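Local coordinates for DNA repair protein RECN (Deinococcus radiodurans, PDB 4ABX) that may take part in recombinational repair of damaged DNA, as an ATP-binding, Smc-like protein of the RecN family, at residues 21-26 / 135-140. Numbering follows the deposited sequence.
Sequences VQEISE and SKLKNK
The carboxylate of Glu23 is gripped at both oxygens: OE2 takes Lys140 NZ at 2.5 Å in a short salt bridge, while OE1 is hydrogen-bonded to the hydroxyl of Tyr141, the residue after Lys140. The contact belongs to the all-helical coiled-coil domain of this Smc-like protein and joins helix 6-27 to helix 121-141 near the end of each. Their N-to-C directions make an angle of 147°, roughly antiparallel, and the short segments approach to 11.0 Å between axes, a separation at which the polar contact is made by two extended side chains. Glu23 reaches over with CG anti to its backbone nitrogen (chi1 -177°) and an extended chain beyond. Lys140, equally extended, lies roughly perpendicular to it and brings its ammonium group to the syn lone pair of OE2, which faces OE1. NZ stays farther from OE1, at 3.6 Å, leaving that oxygen to the tyrosine. With two different donors, the carboxylate is restrained in its rotation, and the lysine's charge probably favours its ionised form. Replacing Glu23 by alanine would remove the carboxylate, and is likely to leave Lys140 NZ and the Tyr141 hydroxyl without it and to open a gap beside Leu137. Closer to the Glu23 backbone the contact turns apolar. Leu137 and Glu23 run antiparallel alongside one another, and the leucine's CD2 packs against the glutamate's aliphatic CG at 4.0 Å. Ile24 and Leu137, both buried, also touch Pro29, in the loop after helix 6-27, and Ile24 packs on Val148 and Phe151 of helix 145-169. Between Ile24 and Leu137 the fit is looser: Leu137 CD1 lies 4.4 Å from Ile24 CA, and CD2 approaches Ile24 CG1 equally closely.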
# COMPACT_ATOMS: atom_id res chain seq x y z
N VAL A 21 27.33 -14.58 -52.25
CA VAL A 21 28.20 -15.64 -51.74
C VAL A 21 28.95 -15.19 -50.49
O VAL A 21 29.03 -15.93 -49.50
CB VAL A 21 29.21 -16.10 -52.81
CG1 VAL A 21 30.33 -16.94 -52.20
CG2 VAL A 21 28.49 -16.87 -53.92
N GLN A 22 29.51 -13.99 -50.54
CA GLN A 22 30.19 -13.41 -49.39
C GLN A 22 29.25 -13.29 -48.19
O GLN A 22 29.62 -13.67 -47.08
CB GLN A 22 30.77 -12.03 -49.74
CG GLN A 22 31.60 -11.40 -48.63
CD GLN A 22 32.18 -10.05 -49.03
OE1 GLN A 22 31.71 -9.40 -49.97
NE2 GLN A 22 33.22 -9.63 -48.32
N GLU A 23 28.05 -12.77 -48.42
CA GLU A 23 27.10 -12.57 -47.32
C GLU A 23 26.80 -13.87 -46.58
O GLU A 23 26.85 -13.92 -45.35
CB GLU A 23 25.78 -11.95 -47.81
CG GLU A 23 24.81 -11.68 -46.67
CD GLU A 23 23.51 -11.01 -47.11
OE1 GLU A 23 23.12 -11.17 -48.29
OE2 GLU A 23 22.89 -10.33 -46.27
N ILE A 24 26.49 -14.91 -47.34
CA ILE A 24 26.20 -16.22 -46.77
C ILE A 24 27.42 -16.84 -46.08
O ILE A 24 27.31 -17.46 -45.01
CB ILE A 24 25.69 -17.17 -47.88
CG1 ILE A 24 24.28 -16.74 -48.32
CG2 ILE A 24 25.70 -18.63 -47.41
CD1 ILE A 24 23.83 -17.35 -49.64
N SER A 25 28.60 -16.67 -46.67
CA SER A 25 29.79 -17.32 -46.15
C SER A 25 30.26 -16.67 -44.85
O SER A 25 30.79 -17.35 -43.97
CB SER A 25 30.92 -17.29 -47.19
OG SER A 25 30.47 -17.88 -48.40
N GLU A 26 30.06 -15.37 -44.74
CA GLU A 26 30.46 -14.65 -43.53
C GLU A 26 29.65 -15.08 -42.31
O GLU A 26 30.15 -15.05 -41.18
CB GLU A 26 30.36 -13.14 -43.73
CG GLU A 26 31.44 -12.58 -44.64
CD GLU A 26 31.29 -11.10 -44.90
OE1 GLU A 26 30.23 -10.54 -44.56
OE2 GLU A 26 32.23 -10.49 -45.46
N SER A 135 18.00 -15.45 -39.43
CA SER A 135 16.71 -14.97 -39.95
C SER A 135 16.87 -14.04 -41.15
O SER A 135 16.13 -14.13 -42.13
CB SER A 135 15.90 -14.25 -38.86
OG SER A 135 15.43 -15.16 -37.89
N LYS A 136 17.82 -13.12 -41.05
CA LYS A 136 18.09 -12.21 -42.16
C LYS A 136 18.46 -12.97 -43.43
O LYS A 136 18.03 -12.61 -44.53
CB LYS A 136 19.19 -11.21 -41.78
CG LYS A 136 18.81 -10.30 -40.61
CD LYS A 136 19.91 -9.30 -40.30
CE LYS A 136 19.50 -8.36 -39.16
NZ LYS A 136 20.56 -7.36 -38.86
N LEU A 137 19.24 -14.04 -43.28
CA LEU A 137 19.63 -14.89 -44.42
C LEU A 137 18.44 -15.64 -45.01
O LEU A 137 18.31 -15.73 -46.24
CB LEU A 137 20.71 -15.90 -44.02
CG LEU A 137 22.13 -15.36 -43.85
CD1 LEU A 137 23.11 -16.52 -43.72
CD2 LEU A 137 22.50 -14.49 -45.04
N LYS A 138 17.59 -16.18 -44.15
CA LYS A 138 16.41 -16.91 -44.58
C LYS A 138 15.41 -15.99 -45.29
O LYS A 138 14.70 -16.41 -46.21
CB LYS A 138 15.75 -17.64 -43.40
CG LYS A 138 16.67 -18.67 -42.73
CD LYS A 138 15.92 -19.61 -41.79
CE LYS A 138 15.45 -18.91 -40.53
NZ LYS A 138 14.71 -19.85 -39.63
N ASN A 139 15.37 -14.72 -44.89
CA ASN A 139 14.50 -13.73 -45.52
C ASN A 139 14.92 -13.37 -46.96
O ASN A 139 14.10 -12.87 -47.74
CB ASN A 139 14.42 -12.46 -44.67
CG ASN A 139 13.55 -12.64 -43.43
OD1 ASN A 139 12.71 -13.54 -43.36
ND2 ASN A 139 13.75 -11.78 -42.43
N LYS A 140 16.18 -13.62 -47.29
CA LYS A 140 16.68 -13.34 -48.64
C LYS A 140 16.84 -14.62 -49.47
O LYS A 140 16.52 -14.63 -50.66
CB LYS A 140 18.03 -12.62 -48.58
CG LYS A 140 18.03 -11.32 -47.77
CD LYS A 140 19.43 -10.72 -47.71
CE LYS A 140 19.47 -9.47 -46.84
NZ LYS A 140 20.84 -8.92 -46.73